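Local coordinates for protein myosin-2 (Saccharomyces cerevisiae, PDB 6IXO) that carries organelles and other cargo along polarized actin cables, gripping receptor proteins on the cargo through its globular tail domain, at residues A[51-62]-A[103-114]. Numbering follows the deposited sequence.
Sequences VVYPARILIIVL and FWLANVRELYSF
Asn107 grips Val51 and Ala55, on either side of the start of helix 53-67, through both ends of its amide. Its OD1 accepts the backbone N-H of Ala55 at 2.9 Å. Its ND2 gives one hydrogen to Val51 O, at 3.0 Å, and another to Phe103 O, one turn back in its own helix. These three bonds fix the rotation of a buried amide. Val52, at the N-cap, has no side-chain acceptor; Asn107 OD1, from the other helix, takes the Ala55 N-H of the first turn. With an alanine here, the Ala55 N-H and Val51 O would probably lose these mates, and a gap would probably open beside Pro54.

The second polar link is a salt bridge. Arg56 NE donates to Glu110 OE2 at 2.8 Å; OE2 lies near the guanidinium plane, while NE comes from above the carboxylate plane. The two planes lie 43° apart. A water accepts from Arg56 NH1 and donates to Glu110 OE1. Glu110 CG lies anti to the backbone N (chi1 -180°) and the chain bends at chi2, which brings OE2 to Arg56.

Segments 53-62 and 103-114 run roughly parallel, with axes 8.4 Å apart at closest approach and crossing at -27°. They belong to the all-helical, globular cargo-binding tail of this class V myosin. Asn107 is a knob in a hole formed by Val51, Tyr53, Pro54 and Ala55.

Apolar side chains also meet. The Phe103 ring tip, CZ, touches Tyr53 CE2 and Pro54 CG, while Tyr53 OH bonds to Glu36 N. Ala55 CB packs against Glu110 CB and Leu111 CG. Leu58 CD1 meets Leu111 CD1. Ile59 lays CG2 over one face of Phe114, 3.7 Å from the ring centroid, in a CH-pi contact. Its CD1 reaches Phe114 CB at 3.6 Å. Leu62 CD2 comes to the edge of the same ring.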
loop_
_atom_site.group_PDB
_atom_site.type_symbol
_atom_site.label_atom_id
_atom_site.label_comp_id
_atom_site.label_asym_id
_atom_site.label_seq_id
_atom_site.Cartn_x
_atom_site.Cartn_y
_atom_site.Cartn_z
ATOM N N VAL A 51 7.476 15.178 7.306
ATOM C CA VAL A 51 6.803 14.233 6.451
ATOM C C VAL A 51 5.751 14.935 5.595
ATOM O O VAL A 51 5.665 14.714 4.398
ATOM C CB VAL A 51 6.133 13.107 7.267
ATOM C CG1 VAL A 51 5.373 12.168 6.340
ATOM C CG2 VAL A 51 7.197 12.339 8.069
ATOM N N VAL A 52 4.948 15.798 6.208
ATOM C CA VAL A 52 3.865 16.375 5.430
ATOM C C VAL A 52 4.146 17.843 5.074
ATOM O O VAL A 52 3.221 18.640 5.024
ATOM C CB VAL A 52 2.507 16.216 6.183
ATOM C CG1 VAL A 52 2.128 14.666 6.260
ATOM C CG2 VAL A 52 2.547 16.853 7.569
ATOM N N TYR A 53 5.407 18.192 4.796
ATOM C CA TYR A 53 5.715 19.610 4.532
ATOM C C TYR A 53 4.990 20.118 3.253
ATOM O O TYR A 53 4.540 21.285 3.232
ATOM C CB TYR A 53 7.248 19.860 4.464
ATOM C CG TYR A 53 7.924 19.285 3.242
ATOM C CD1 TYR A 53 7.985 20.015 2.051
ATOM C CD2 TYR A 53 8.501 17.996 3.263
ATOM C CE1 TYR A 53 8.580 19.492 0.920
ATOM C CE2 TYR A 53 9.111 17.470 2.129
ATOM C CZ TYR A 53 9.142 18.215 0.957
ATOM O OH TYR A 53 9.731 17.701 -0.199
ATOM N N PRO A 54 4.803 19.279 2.212
ATOM C CA PRO A 54 4.057 19.815 1.066
ATOM C C PRO A 54 2.612 20.098 1.401
ATOM O O PRO A 54 2.127 21.181 1.052
ATOM C CB PRO A 54 4.147 18.684 0.015
ATOM C CG PRO A 54 5.372 17.949 0.396
ATOM C CD PRO A 54 5.316 17.907 1.885
ATOM N N ALA A 55 1.943 19.171 2.079
ATOM C CA ALA A 55 0.559 19.441 2.463
ATOM C C ALA A 55 0.432 20.714 3.322
ATOM O O ALA A 55 -0.480 21.497 3.090
ATOM C CB ALA A 55 -0.032 18.277 3.223
ATOM N N ARG A 56 1.334 20.917 4.289
ATOM C CA ARG A 56 1.181 22.063 5.193
ATOM C C ARG A 56 1.364 23.334 4.400
ATOM O O ARG A 56 0.653 24.317 4.604
ATOM C CB ARG A 56 2.192 22.014 6.365
ATOM C CG ARG A 56 2.102 20.773 7.241
ATOM C CD ARG A 56 1.104 20.927 8.355
ATOM N NE ARG A 56 0.918 19.714 9.162
ATOM C CZ ARG A 56 1.629 19.398 10.246
ATOM N NH1 ARG A 56 1.369 18.266 10.909
ATOM N NH2 ARG A 56 2.597 20.197 10.668
ATOM N N ILE A 57 2.325 23.337 3.483
ATOM C CA ILE A 57 2.503 24.531 2.647
ATOM C C ILE A 57 1.253 24.834 1.791
ATOM O O ILE A 57 0.792 25.975 1.721
ATOM C CB ILE A 57 3.736 24.373 1.759
ATOM C CG1 ILE A 57 4.969 24.440 2.652
ATOM C CG2 ILE A 57 3.772 25.471 0.704
ATOM C CD1 ILE A 57 6.292 24.072 1.957
ATOM N N LEU A 58 0.709 23.803 1.147
ATOM C CA LEU A 58 -0.507 23.932 0.351
ATOM C C LEU A 58 -1.664 24.466 1.177
ATOM O O LEU A 58 -2.431 25.303 0.715
ATOM C CB LEU A 58 -0.899 22.568 -0.244
ATOM C CG LEU A 58 0.061 21.993 -1.286
ATOM C CD1 LEU A 58 -0.379 20.560 -1.709
ATOM C CD2 LEU A 58 0.140 22.890 -2.496
ATOM N N ILE A 59 -1.788 23.950 2.392
ATOM C CA ILE A 59 -2.843 24.377 3.312
ATOM C C ILE A 59 -2.732 25.869 3.633
ATOM O O ILE A 59 -3.743 26.599 3.683
ATOM C CB ILE A 59 -2.800 23.517 4.621
ATOM C CG1 ILE A 59 -3.332 22.100 4.314
ATOM C CG2 ILE A 59 -3.619 24.162 5.746
ATOM C CD1 ILE A 59 -2.939 21.038 5.387
ATOM N N ILE A 60 -1.513 26.354 3.830
ATOM C CA ILE A 60 -1.357 27.778 4.148
ATOM C C ILE A 60 -1.789 28.633 2.957
ATOM O O ILE A 60 -2.569 29.585 3.099
ATOM C CB ILE A 60 0.078 28.100 4.535
ATOM C CG1 ILE A 60 0.366 27.461 5.892
ATOM C CG2 ILE A 60 0.296 29.618 4.580
ATOM C CD1 ILE A 60 1.822 27.234 6.182
ATOM N N VAL A 61 -1.275 28.284 1.785
ATOM C CA VAL A 61 -1.596 28.990 0.554
ATOM C C VAL A 61 -3.088 28.973 0.303
ATOM O O VAL A 61 -3.684 30.015 0.047
ATOM C CB VAL A 61 -0.892 28.375 -0.670
ATOM C CG1 VAL A 61 -1.482 28.947 -1.961
ATOM C CG2 VAL A 61 0.599 28.603 -0.587
ATOM N N LEU A 62 -3.681 27.788 0.382
ATOM C CA LEU A 62 -5.106 27.602 0.104
ATOM C C LEU A 62 -5.978 28.451 0.989
ATOM O O LEU A 62 -6.885 29.174 0.539
ATOM C CB LEU A 62 -5.492 26.123 0.299
ATOM C CG LEU A 62 -6.984 25.809 0.097
ATOM C CD1 LEU A 62 -7.441 26.263 -1.266
ATOM C CD2 LEU A 62 -7.284 24.293 0.249
ATOM N N PHE A 103 4.935 8.461 1.527
ATOM C CA PHE A 103 5.082 9.915 1.641
ATOM C C PHE A 103 3.849 10.605 1.070
ATOM O O PHE A 103 3.228 11.468 1.723
ATOM C CB PHE A 103 6.348 10.353 0.886
ATOM C CG PHE A 103 6.566 11.858 0.890
ATOM C CD1 PHE A 103 7.212 12.468 1.961
ATOM C CD2 PHE A 103 6.173 12.622 -0.203
ATOM C CE1 PHE A 103 7.425 13.862 1.968
ATOM C CE2 PHE A 103 6.418 14.031 -0.215
ATOM C CZ PHE A 103 7.044 14.617 0.874
ATOM N N TRP A 104 3.489 10.252 -0.165
ATOM C CA TRP A 104 2.351 10.919 -0.799
ATOM C C TRP A 104 1.029 10.526 -0.150
ATOM O O TRP A 104 0.134 11.352 -0.045
ATOM C CB TRP A 104 2.332 10.660 -2.321
ATOM C CG TRP A 104 3.311 11.563 -2.968
ATOM C CD1 TRP A 104 4.484 11.230 -3.553
ATOM C CD2 TRP A 104 3.242 12.995 -2.982
ATOM N NE1 TRP A 104 5.145 12.349 -3.968
ATOM C CE2 TRP A 104 4.411 13.457 -3.617
ATOM C CE3 TRP A 104 2.307 13.923 -2.521
ATOM C CZ2 TRP A 104 4.665 14.807 -3.813
ATOM C CZ3 TRP A 104 2.579 15.287 -2.693
ATOM C CH2 TRP A 104 3.739 15.705 -3.341
ATOM N N LEU A 105 0.897 9.279 0.301
ATOM C CA LEU A 105 -0.295 8.915 1.067
ATOM C C LEU A 105 -0.435 9.795 2.310
ATOM O O LEU A 105 -1.544 10.233 2.659
ATOM C CB LEU A 105 -0.237 7.418 1.476
ATOM C CG LEU A 105 -0.438 6.423 0.291
ATOM C CD1 LEU A 105 -0.176 4.953 0.768
ATOM C CD2 LEU A 105 -1.839 6.552 -0.302
ATOM N N ALA A 106 0.681 10.013 3.013
ATOM C CA ALA A 106 0.642 10.832 4.235
ATOM C C ALA A 106 0.167 12.256 3.880
ATOM O O ALA A 106 -0.673 12.863 4.582
ATOM C CB ALA A 106 1.992 10.894 4.875
ATOM N N ASN A 107 0.712 12.782 2.789
ATOM C CA ASN A 107 0.436 14.180 2.435
ATOM C C ASN A 107 -0.990 14.390 1.958
ATOM O O ASN A 107 -1.653 15.382 2.307
ATOM C CB ASN A 107 1.442 14.664 1.390
ATOM C CG ASN A 107 2.679 15.195 2.044
ATOM O OD1 ASN A 107 2.725 16.374 2.494
ATOM N ND2 ASN A 107 3.668 14.315 2.226
ATOM N N VAL A 108 -1.486 13.448 1.174
ATOM C CA VAL A 108 -2.868 13.554 0.693
ATOM C C VAL A 108 -3.821 13.338 1.866
ATOM O O VAL A 108 -4.868 14.005 1.971
ATOM C CB VAL A 108 -3.141 12.564 -0.462
ATOM C CG1 VAL A 108 -4.626 12.502 -0.780
ATOM C CG2 VAL A 108 -2.341 12.996 -1.708
ATOM N N ARG A 109 -3.448 12.457 2.802
ATOM C CA ARG A 109 -4.286 12.323 4.000
ATOM C C ARG A 109 -4.312 13.638 4.783
ATOM O O ARG A 109 -5.342 14.016 5.377
ATOM C CB ARG A 109 -3.789 11.195 4.922
ATOM C CG ARG A 109 -4.703 10.972 6.121
ATOM C CD ARG A 109 -6.106 10.555 5.657
ATOM N NE ARG A 109 -6.957 10.128 6.783
ATOM C CZ ARG A 109 -8.244 9.782 6.648
ATOM N NH1 ARG A 109 -8.839 9.839 5.434
ATOM N NH2 ARG A 109 -8.941 9.417 7.730
ATOM N N GLU A 110 -3.176 14.327 4.826
ATOM C CA GLU A 110 -3.150 15.578 5.606
ATOM C C GLU A 110 -4.041 16.636 4.911
ATOM O O GLU A 110 -4.738 17.406 5.553
ATOM C CB GLU A 110 -1.709 16.092 5.730
ATOM C CG GLU A 110 -1.560 17.396 6.532
ATOM C CD GLU A 110 -1.549 17.121 8.027
ATOM O OE1 GLU A 110 -1.670 15.935 8.418
ATOM O OE2 GLU A 110 -1.389 18.086 8.792
ATOM N N LEU A 111 -4.011 16.656 3.583
ATOM C CA LEU A 111 -4.816 17.595 2.800
ATOM C C LEU A 111 -6.299 17.301 2.977
ATOM O O LEU A 111 -7.120 18.198 3.167
ATOM C CB LEU A 111 -4.458 17.497 1.323
ATOM C CG LEU A 111 -3.127 18.122 0.914
ATOM C CD1 LEU A 111 -2.722 17.719 -0.527
ATOM C CD2 LEU A 111 -3.216 19.679 1.070
ATOM N N TYR A 112 -6.648 16.026 2.893
ATOM C CA TYR A 112 -8.047 15.652 2.985
ATOM C C TYR A 112 -8.545 16.012 4.363
ATOM O O TYR A 112 -9.622 16.584 4.537
ATOM C CB TYR A 112 -8.225 14.143 2.675
ATOM C CG TYR A 112 -9.652 13.675 2.907
ATOM C CD1 TYR A 112 -10.667 14.002 2.003
ATOM C CD2 TYR A 112 -9.994 12.949 4.043
ATOM C CE1 TYR A 112 -11.993 13.617 2.232
ATOM C CE2 TYR A 112 -11.312 12.525 4.266
ATOM C CZ TYR A 112 -12.312 12.875 3.362
ATOM O OH TYR A 112 -13.615 12.450 3.571
ATOM N N SER A 113 -7.713 15.739 5.360
ATOM C CA SER A 113 -8.090 16.013 6.729
ATOM C C SER A 113 -8.284 17.519 6.938
ATOM O O SER A 113 -9.162 17.953 7.683
ATOM C CB SER A 113 -7.031 15.455 7.698
ATOM O OG SER A 113 -6.877 14.026 7.482
ATOM N N PHE A 114 -7.451 18.309 6.282
ATOM C CA PHE A 114 -7.639 19.749 6.379
ATOM C C PHE A 114 -8.983 20.182 5.789
ATOM O O PHE A 114 -9.663 21.028 6.341
ATOM C CB PHE A 114 -6.527 20.519 5.670
ATOM C CG PHE A 114 -6.837 21.993 5.600
ATOM C CD1 PHE A 114 -6.813 22.743 6.747
ATOM C CD2 PHE A 114 -7.260 22.580 4.416
ATOM C CE1 PHE A 114 -7.168 24.109 6.731
ATOM C CE2 PHE A 114 -7.614 23.952 4.393
ATOM C CZ PHE A 114 -7.565 24.692 5.549
HETATM O O HOH W 1 0.086 15.438 10.561
#